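Local coordinates for amino acid adenylation domain-containing protein (Bacillus stratosphericus LAMA 585, PDB 6ULY) that probably activates an alpha-keto acid as its acyl adenylate, serving as the adenylation domain of a nonribosomal depsipeptide synthetase module, at residues Gly408-Lys413 with Gly449-Thr454; Pro415-Gly420 with Gly436-Gly441. All blocks are in the same frame, centred on the assembly; numbering follows the deposited sequence.

Contacts 1 and 2 are both buried, lie on the same side of the chain's centre with their own centres about 13 Å apart, and share one antiparallel sheet. Contact 1 joins strand 408-413 to strand 450-456 across the intervening strand 438-447; contact 2 sets Phe438 of that intervening strand against the loop 415-420 and is nested in the chain loop that contact 1 closes. They meet where Ile412 pairs with Phe438 through the backbone. Aliphatic branches make contact 1, beside the adenine of the bound adenylate, whereas contact 2 sets a thioether methyl and a threonine against a phenyl ring. Arg409 and, more weakly, His439 bond a common sulfate, probably from the crystallisation liquor.

Contact 1 of 2, residues Gly408-Lys413 with Gly449-Thr454; sequences GRVQIK and GRLTLT. With QA7 (5'-O-{(S)-hydroxy[(4-methyl-2-oxopentanoyl)oxy]phosphoryl}adenosine), chain C; SO4 (sulfate ion), chain K.
Val410 meets Leu451 and Leu453 with methyl groups alone. Its CG2 lies 4.0 Å from Leu451 CD1, where the two side chains cross obliquely, and 4.1 Å from Leu453 CD1, where they cross at about a right angle. Val410 CG1 also touches Leu451, at 4.1 Å from CD1. Leu451 has CG anti to its backbone N (chi1 173°), and this carries CD1 across to the valine fork. Leu453 divides its work: CD1 faces Val410, while CD2 lies over a face of the adenine of the keto acyl adenylate, 3.7 Å from ligand atom C21. The apolar cluster therefore continues directly into the nucleotide pocket. Arg409, the residue before Val410, instead gives its NE to sulfate O3 at 3.0 Å; the oxygen lies in the guanidinium plane at its edge, but the bond is bent, at 130°. His399 NE2 of this chain and Lys112 NZ of the second subunit also bond the anion, probably acquired from the crystallisation liquor. In the antiparallel sheet, strand 438-447 runs between these two strands, so the side chains bridge over it. Ile392 and Ile394 of strand 391-395 pack on Val410, and Phe331 of strand 327-333 packs on both leucines.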
# COMPACT_ATOMS: atom_id res chain seq x y z
N GLY A 408 6.31 -21.16 -4.96
CA GLY A 408 7.07 -19.95 -5.23
C GLY A 408 6.19 -18.84 -5.76
O GLY A 408 4.96 -18.90 -5.65
N ARG A 409 6.81 -17.82 -6.34
CA ARG A 409 6.09 -16.65 -6.85
C ARG A 409 5.60 -16.92 -8.27
O ARG A 409 6.41 -17.23 -9.16
CB ARG A 409 6.98 -15.42 -6.80
CG ARG A 409 7.27 -14.94 -5.40
CD ARG A 409 8.70 -14.46 -5.24
NE ARG A 409 8.91 -13.86 -3.92
CZ ARG A 409 9.12 -14.55 -2.81
NH1 ARG A 409 9.15 -15.88 -2.84
NH2 ARG A 409 9.30 -13.91 -1.66
N VAL A 410 4.30 -16.77 -8.48
CA VAL A 410 3.70 -17.02 -9.79
C VAL A 410 3.96 -15.83 -10.70
O VAL A 410 3.72 -14.68 -10.32
CB VAL A 410 2.19 -17.28 -9.65
CG1 VAL A 410 1.58 -17.60 -11.02
CG2 VAL A 410 1.91 -18.40 -8.66
N GLN A 411 4.43 -16.11 -11.91
CA GLN A 411 4.64 -15.07 -12.91
C GLN A 411 3.98 -15.50 -14.21
O GLN A 411 3.88 -16.70 -14.50
CB GLN A 411 6.13 -14.80 -13.13
CG GLN A 411 6.84 -14.18 -11.93
CD GLN A 411 8.26 -13.75 -12.25
OE1 GLN A 411 8.87 -14.24 -13.20
NE2 GLN A 411 8.80 -12.84 -11.45
N ILE A 412 3.55 -14.52 -14.99
CA ILE A 412 2.77 -14.76 -16.19
C ILE A 412 3.41 -14.03 -17.36
O ILE A 412 3.71 -12.84 -17.27
CB ILE A 412 1.31 -14.29 -16.03
CG1 ILE A 412 0.67 -14.92 -14.79
CG2 ILE A 412 0.52 -14.62 -17.27
CD1 ILE A 412 0.55 -16.42 -14.86
N LYS A 413 3.58 -14.74 -18.47
CA LYS A 413 3.98 -14.15 -19.73
C LYS A 413 2.93 -14.48 -20.78
O LYS A 413 2.47 -15.62 -20.87
CB LYS A 413 5.35 -14.66 -20.19
CG LYS A 413 5.92 -13.93 -21.41
CD LYS A 413 6.95 -14.76 -22.18
CE LYS A 413 7.96 -15.42 -21.28
NZ LYS A 413 9.09 -16.01 -22.05
N GLY A 449 2.34 -29.21 -15.40
CA GLY A 449 1.99 -28.05 -16.20
C GLY A 449 0.74 -27.33 -15.74
O GLY A 449 0.31 -26.39 -16.43
N ARG A 450 0.16 -27.72 -14.61
CA ARG A 450 -1.07 -27.14 -14.11
C ARG A 450 -0.77 -26.30 -12.88
O ARG A 450 -0.07 -26.75 -11.97
CB ARG A 450 -2.09 -28.24 -13.78
CG ARG A 450 -2.41 -29.14 -14.98
CD ARG A 450 -3.51 -30.15 -14.66
NE ARG A 450 -3.11 -31.09 -13.62
CZ ARG A 450 -2.63 -32.31 -13.83
NH1 ARG A 450 -2.47 -32.77 -15.07
NH2 ARG A 450 -2.30 -33.09 -12.81
N LEU A 451 -1.29 -25.07 -12.86
CA LEU A 451 -1.03 -24.14 -11.78
C LEU A 451 -1.92 -24.45 -10.58
O LEU A 451 -3.09 -24.80 -10.73
CB LEU A 451 -1.27 -22.71 -12.24
CG LEU A 451 -1.19 -21.61 -11.18
CD1 LEU A 451 0.24 -21.45 -10.67
CD2 LEU A 451 -1.72 -20.31 -11.74
N THR A 452 -1.36 -24.29 -9.38
CA THR A 452 -2.12 -24.40 -8.15
C THR A 452 -1.69 -23.26 -7.23
O THR A 452 -0.52 -23.20 -6.83
CB THR A 452 -1.92 -25.75 -7.47
OG1 THR A 452 -2.46 -26.79 -8.29
CG2 THR A 452 -2.60 -25.79 -6.12
N LEU A 453 -2.61 -22.35 -6.93
CA LEU A 453 -2.31 -21.24 -6.04
C LEU A 453 -2.40 -21.70 -4.59
O LEU A 453 -3.27 -22.49 -4.23
CB LEU A 453 -3.28 -20.08 -6.29
CG LEU A 453 -2.78 -18.95 -7.19
CD1 LEU A 453 -2.03 -19.49 -8.39
CD2 LEU A 453 -3.94 -18.08 -7.64
N THR A 454 -1.47 -21.20 -3.77
CA THR A 454 -1.40 -21.54 -2.36
C THR A 454 -1.47 -20.34 -1.43
O THR A 454 -1.68 -20.52 -0.23
CB THR A 454 -0.12 -22.32 -2.06
OG1 THR A 454 1.02 -21.55 -2.46
CG2 THR A 454 -0.11 -23.66 -2.79
C01 QA7 C . -10.99 -16.19 -12.97
C02 QA7 C . -11.38 -14.78 -12.73
C03 QA7 C . -11.66 -14.08 -14.03
C04 QA7 C . -10.31 -14.22 -11.86
C05 QA7 C . -9.84 -12.82 -12.12
C06 QA7 C . -9.79 -11.85 -10.99
C10 QA7 C . -7.04 -11.08 -9.02
C11 QA7 C . -6.58 -11.70 -7.88
C12 QA7 C . -5.36 -12.65 -8.25
C13 QA7 C . -5.41 -13.53 -7.40
C14 QA7 C . -6.98 -13.68 -6.92
C16 QA7 C . -8.11 -14.94 -8.59
C18 QA7 C . -8.02 -16.91 -7.79
C19 QA7 C . -8.10 -18.27 -7.47
C21 QA7 C . -6.98 -17.90 -5.58
C23 QA7 C . -7.40 -16.11 -6.94
N15 QA7 C . -7.48 -14.87 -7.46
N17 QA7 C . -8.45 -16.18 -8.81
N20 QA7 C . -7.57 -18.70 -6.38
N22 QA7 C . -6.88 -16.64 -5.82
N24 QA7 C . -8.74 -19.14 -8.36
O07 QA7 C . -9.27 -10.61 -11.12
O09 QA7 C . -8.07 -10.21 -8.76
O25 QA7 C . -7.59 -12.67 -7.36
O26 QA7 C . -4.72 -13.24 -6.17
O27 QA7 C . -4.01 -12.01 -8.37
O28 QA7 C . -10.03 -8.88 -9.65
O29 QA7 C . -8.00 -8.64 -10.55
O30 QA7 C . -10.21 -12.17 -9.99
O31 QA7 C . -9.49 -12.53 -13.16
P08 QA7 C . -8.85 -9.59 -9.98
S SO4 K . 9.14 -9.94 -4.96
O1 SO4 K . 9.55 -9.04 -6.02
O2 SO4 K . 10.02 -9.81 -3.83
O3 SO4 K . 9.17 -11.31 -5.42
O4 SO4 K . 7.80 -9.62 -4.56

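Contact 2 of 2, residues Pro415-Gly420 with Gly436-Gly441; sequences PTTMKG and GWFHTG. With SO4 (sulfate ion), chain K.
The Phe438 ring receives Met418 CE obliquely, the terminal methyl 4.0 Å from Phe438 CE1, with the two side chains crossing at about a right angle. The neighbouring His439 ring meets that of His399, their planes at about 40°. Met418 CG sits between the backbone N and the carbonyl carbon (chi1 58°), and the chain beyond is extended, which delivers the methyl to the phenyl ring. Thr417 is a looser neighbour, OG1 coming to 4.5 Å from Phe438 CB. Phe438 itself projects toward the loop, with CG anti to the backbone N (chi1 173°). His439 NE2 makes a weak, bent hydrogen bond to sulfate O4 at 3.3 Å, the oxygen oblique to the ring. Gln411 NE2 is an amide donor, so ND1 probably accepts from it; the NE2 hydrogen is then shared between Glu457 OE2 and the sulfate, consistent with the weak bond. Val431 of helix 425-431 touches both Met418 and Phe438, and Val189 of strand 188-192 adds to the lining round the methionine. The Phe438 side chain is about 7 Å from the bound adenylate, which Asp442, later on the same strand, hydrogen-bonds. Loop 415-420 has polar links of its own, such as Thr416 OG1 to the carbonyl of Ile336, whereas the contact across the segments is apolar, the methionine methyl and phenyl ring in closest touch and Thr417 alongside.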
# COMPACT_ATOMS: atom_id res chain seq x y z
N PRO A 415 0.21 -12.62 -24.26
CA PRO A 415 -0.34 -11.47 -24.99
C PRO A 415 -1.54 -10.81 -24.34
O PRO A 415 -2.08 -9.87 -24.92
CB PRO A 415 -0.74 -12.11 -26.32
CG PRO A 415 -1.18 -13.49 -25.93
CD PRO A 415 -0.31 -13.90 -24.77
N THR A 416 -1.96 -11.27 -23.16
CA THR A 416 -3.15 -10.74 -22.50
C THR A 416 -2.82 -9.67 -21.47
O THR A 416 -3.73 -9.16 -20.81
CB THR A 416 -3.93 -11.87 -21.82
OG1 THR A 416 -3.22 -12.30 -20.65
CG2 THR A 416 -4.10 -13.05 -22.76
N THR A 417 -1.54 -9.32 -21.31
CA THR A 417 -1.14 -8.41 -20.26
C THR A 417 -1.56 -6.98 -20.59
O THR A 417 -1.51 -6.55 -21.74
CB THR A 417 0.37 -8.48 -20.05
OG1 THR A 417 0.73 -9.80 -19.62
CG2 THR A 417 0.83 -7.49 -19.00
N MET A 418 -1.97 -6.25 -19.56
CA MET A 418 -2.34 -4.85 -19.70
C MET A 418 -1.19 -4.03 -20.29
O MET A 418 -0.03 -4.43 -20.26
CB MET A 418 -2.71 -4.26 -18.33
CG MET A 418 -1.58 -4.39 -17.32
SD MET A 418 -1.80 -3.37 -15.85
CE MET A 418 -0.30 -3.76 -14.96
N LYS A 419 -1.54 -2.85 -20.81
CA LYS A 419 -0.51 -1.87 -21.13
C LYS A 419 0.24 -1.43 -19.88
O LYS A 419 1.42 -1.07 -19.95
CB LYS A 419 -1.11 -0.65 -21.81
CG LYS A 419 -1.72 -0.89 -23.18
CD LYS A 419 -2.02 0.44 -23.85
CE LYS A 419 -2.76 0.27 -25.15
NZ LYS A 419 -3.01 1.58 -25.82
N GLY A 420 -0.43 -1.44 -18.73
CA GLY A 420 0.16 -1.00 -17.49
C GLY A 420 -0.82 -0.19 -16.66
O GLY A 420 -1.91 0.16 -17.14
N GLY A 436 9.49 -10.00 -20.16
CA GLY A 436 8.06 -10.13 -20.38
C GLY A 436 7.28 -10.81 -19.29
O GLY A 436 6.15 -11.23 -19.53
N TRP A 437 7.84 -10.92 -18.08
CA TRP A 437 7.20 -11.66 -17.00
C TRP A 437 6.44 -10.70 -16.09
O TRP A 437 7.03 -9.80 -15.48
CB TRP A 437 8.24 -12.44 -16.19
CG TRP A 437 8.77 -13.61 -16.93
CD1 TRP A 437 10.01 -13.73 -17.49
CD2 TRP A 437 8.08 -14.83 -17.21
NE1 TRP A 437 10.14 -14.96 -18.09
CE2 TRP A 437 8.97 -15.65 -17.94
CE3 TRP A 437 6.80 -15.32 -16.92
CZ2 TRP A 437 8.62 -16.93 -18.38
CZ3 TRP A 437 6.45 -16.58 -17.35
CH2 TRP A 437 7.36 -17.38 -18.07
N PHE A 438 5.12 -10.90 -16.01
CA PHE A 438 4.27 -10.11 -15.12
C PHE A 438 4.22 -10.77 -13.75
O PHE A 438 3.91 -11.96 -13.63
CB PHE A 438 2.85 -9.97 -15.68
CG PHE A 438 1.91 -9.31 -14.72
CD1 PHE A 438 1.82 -7.93 -14.66
CD2 PHE A 438 1.14 -10.07 -13.85
CE1 PHE A 438 0.97 -7.32 -13.76
CE2 PHE A 438 0.28 -9.46 -12.95
CZ PHE A 438 0.20 -8.08 -12.91
N HIS A 439 4.51 -9.98 -12.71
CA HIS A 439 4.57 -10.47 -11.34
C HIS A 439 3.19 -10.37 -10.71
O HIS A 439 2.66 -9.26 -10.53
CB HIS A 439 5.59 -9.66 -10.54
CG HIS A 439 6.02 -10.31 -9.27
ND1 HIS A 439 6.95 -11.33 -9.24
CD2 HIS A 439 5.67 -10.08 -7.98
CE1 HIS A 439 7.15 -11.71 -7.99
NE2 HIS A 439 6.38 -10.97 -7.21
N THR A 440 2.60 -11.52 -10.37
CA THR A 440 1.22 -11.54 -9.91
C THR A 440 1.08 -11.15 -8.45
O THR A 440 0.04 -10.61 -8.05
CB THR A 440 0.61 -12.93 -10.11
OG1 THR A 440 1.32 -13.87 -9.29
CG2 THR A 440 0.68 -13.36 -11.57
N GLY A 441 2.10 -11.40 -7.64
CA GLY A 441 1.96 -11.31 -6.21
C GLY A 441 1.37 -12.54 -5.56
O GLY A 441 1.23 -12.56 -4.33
S SO4 K . 9.14 -9.94 -4.96
O1 SO4 K . 9.55 -9.04 -6.02
O2 SO4 K . 10.02 -9.81 -3.83
O3 SO4 K . 9.17 -11.31 -5.42
O4 SO4 K . 7.80 -9.62 -4.56